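Local coordinates for protein putative silent information regulator 2,Putative silent information regulator 2 (PDB 5OL0) that acts as a zinc-containing, NAD-dependent protein deacetylase of the sirtuin family and probably regulates gene expression through chromatin, at residues A302-K305 against R306-S310. Numbering follows the deposited sequence.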
ATOM      1  N   ALA A 302     -15.629  -7.355  16.358  1.00 32.76           N
ATOM      2  CA  ALA A 302     -15.862  -6.423  15.267  1.00 33.79           C
ATOM      3  C   ALA A 302     -15.168  -6.847  13.974  1.00 31.63           C
ATOM      4  O   ALA A 302     -15.752  -6.749  12.867  1.00 33.02           O
ATOM      5  CB  ALA A 302     -15.443  -5.026  15.678  1.00 31.85           C
ATOM      6  N   LEU A 303     -13.983  -7.446  14.110  1.00 32.08           N
ATOM      7  CA  LEU A 303     -13.220  -7.897  12.949  1.00 32.31           C
ATOM      8  C   LEU A 303     -13.818  -9.114  12.293  1.00 34.26           C
ATOM      9  O   LEU A 303     -13.812  -9.177  11.083  1.00 29.97           O
ATOM     10  CB  LEU A 303     -11.740  -8.209  13.288  1.00 32.46           C
ATOM     11  CG  LEU A 303     -10.820  -8.601  12.117  1.00 30.29           C
ATOM     12  CD1 LEU A 303     -10.731  -7.542  11.004  1.00 33.05           C
ATOM     13  CD2 LEU A 303      -9.435  -8.865  12.675  1.00 30.77           C
ATOM     14  N   ALA A 304     -14.265 -10.100  13.088  1.00 39.64           N
ATOM     15  CA  ALA A 304     -14.855 -11.342  12.533  1.00 36.19           C
ATOM     16  C   ALA A 304     -16.155 -10.959  11.823  1.00 33.63           C
ATOM     17  O   ALA A 304     -16.438 -11.425  10.735  1.00 36.92           O
ATOM     18  CB  ALA A 304     -15.106 -12.372  13.625  1.00 40.32           C
ATOM     19  N   LYS A 305     -16.862  -9.999  12.380  1.00 33.41           N
ATOM     20  CA  LYS A 305     -18.068  -9.517  11.773  1.00 38.37           C
ATOM     21  C   LYS A 305     -17.797  -8.808  10.440  1.00 41.43           C
ATOM     22  O   LYS A 305     -18.596  -8.945   9.512  1.00 42.80           O
ATOM     23  CB  LYS A 305     -18.781  -8.552  12.714  1.00 42.55           C
ATOM     24  CG  LYS A 305     -20.094  -8.029  12.140  1.00 50.91           C
ATOM     25  CD  LYS A 305     -20.902  -7.244  13.162  1.00 56.30           C
ATOM     26  CE  LYS A 305     -22.221  -6.783  12.543  1.00 59.74           C
ATOM     27  NZ  LYS A 305     -22.652  -5.512  13.171  1.00 65.06           N
ATOM     28  N   ARG A 306     -16.720  -8.032  10.308  1.00 41.47           N
ATOM     29  CA  ARG A 306     -16.436  -7.419   8.998  1.00 39.33           C
ATOM     30  C   ARG A 306     -16.012  -8.464   7.981  1.00 40.98           C
ATOM     31  O   ARG A 306     -16.366  -8.413   6.789  1.00 39.61           O
ATOM     32  CB  ARG A 306     -15.335  -6.374   9.072  1.00 44.42           C
ATOM     33  CG  ARG A 306     -15.710  -5.131   9.793  1.00 50.68           C
ATOM     34  CD  ARG A 306     -16.579  -4.244   8.948  1.00 60.25           C
ATOM     35  NE  ARG A 306     -17.341  -3.360   9.810  1.00 69.12           N
ATOM     36  CZ  ARG A 306     -16.858  -2.319  10.494  1.00 79.69           C
ATOM     37  NH1 ARG A 306     -15.575  -1.972  10.430  1.00 88.53           N
ATOM     38  NH2 ARG A 306     -17.681  -1.596  11.257  1.00 76.67           N
ATOM     39  N   MET A 307     -15.217  -9.403   8.440  1.00 36.17           N
ATOM     40  CA  MET A 307     -14.728 -10.447   7.583  1.00 37.49           C
ATOM     41  C   MET A 307     -15.820 -11.396   7.013  1.00 47.32           C
ATOM     42  O   MET A 307     -15.798 -11.707   5.832  1.00 49.44           O
ATOM     43  CB  MET A 307     -13.678 -11.216   8.325  1.00 37.37           C
ATOM     44  CG  MET A 307     -12.384 -10.399   8.379  1.00 42.46           C
ATOM     45  SD  MET A 307     -11.209 -11.277   9.367  1.00 46.43           S
ATOM     46  CE  MET A 307     -10.671 -12.464   8.112  1.00 47.93           C
ATOM     47  N   ARG A 308     -16.764 -11.834   7.829  1.00 51.21           N
ATOM     48  CA  ARG A 308     -17.937 -12.596   7.322  1.00 58.79           C
ATOM     49  C   ARG A 308     -18.770 -11.784   6.349  1.00 67.16           C
ATOM     50  O   ARG A 308     -19.100 -12.278   5.262  1.00 64.54           O
ATOM     51  CB  ARG A 308     -18.856 -13.066   8.458  1.00 67.34           C
ATOM     52  CG  ARG A 308     -18.417 -14.377   9.119  1.00 74.81           C
ATOM     53  CD  ARG A 308     -19.489 -14.927  10.053  1.00 79.52           C
ATOM     54  NE  ARG A 308     -19.996 -13.873  10.942  1.00 84.76           N
ATOM     55  CZ  ARG A 308     -19.380 -13.416  12.036  1.00 84.88           C
ATOM     56  NH1 ARG A 308     -18.199 -13.917  12.429  1.00 84.59           N
ATOM     57  NH2 ARG A 308     -19.961 -12.443  12.748  1.00 76.42           N
ATOM     58  N   LEU A 309     -19.069 -10.534   6.744  1.00 71.75           N
ATOM     59  CA  LEU A 309     -19.901  -9.588   5.958  1.00 74.25           C
ATOM     60  C   LEU A 309     -19.403  -9.320   4.529  1.00 73.23           C
ATOM     61  O   LEU A 309     -20.145  -8.743   3.724  1.00 72.90           O
ATOM     62  CB  LEU A 309     -20.130  -8.239   6.707  1.00 73.20           C
ATOM     63  CG  LEU A 309     -21.380  -8.074   7.613  1.00 75.91           C
ATOM     64  CD1 LEU A 309     -21.674  -9.230   8.573  1.00 76.14           C
ATOM     65  CD2 LEU A 309     -21.306  -6.772   8.399  1.00 74.37           C
ATOM     66  N   SER A 310     -18.179  -9.737   4.205  1.00 70.35           N
ATOM     67  CA  SER A 310     -17.684  -9.586   2.848  1.00 71.51           C
ATOM     68  C   SER A 310     -16.605 -10.593   2.450  1.00 70.94           C
ATOM     69  O   SER A 310     -15.637 -10.214   1.808  1.00 87.11           O
ATOM     70  CB  SER A 310     -17.179  -8.152   2.695  1.00 74.07           C
ATOM     71  OG  SER A 310     -16.384  -7.818   3.816  1.00 66.15           O
TER
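A304 O accepts a nearly straight hydrogen bond from R308 N, one helical turn on, at 3.0 Å and with an N-H...O angle of 175°. The R308 side chain then doubles back over that same peptide: bent at chi3 (-48°), it carries its guanidinium toward the N-terminal end of the helix, and A304 O lies above one face of the flat group, displaced toward its rim. NH1 of R308 approaches A304 O to 3.5 Å, too poorly angled for a second hydrogen bond; it also packs 3.7 Å from A304 CB, and R308 NH2 rests 3.6 Å from K305 CA. On another side of the helix, L303 turns CG anti to its amide nitrogen (chi1 -176°) and meets the sulfur of M307, with CG 3.9 Å from SD. The buried L303 also packs on V291, A294 and H109. L309 CD1 lies 4.1 Å from K305 CG, the two side chains crossing at an angle, while L309 N donates to K305 O at 3.2 Å. Successive i to i+4 bonds, overlaid by i to i+4 side-chain pairs, exemplify a surface alpha-helix with one buried flank, here the C-terminal helix 300-308 packed on helices 106-116 and 286-296 of the Rossmann-type domain of a sirtuin.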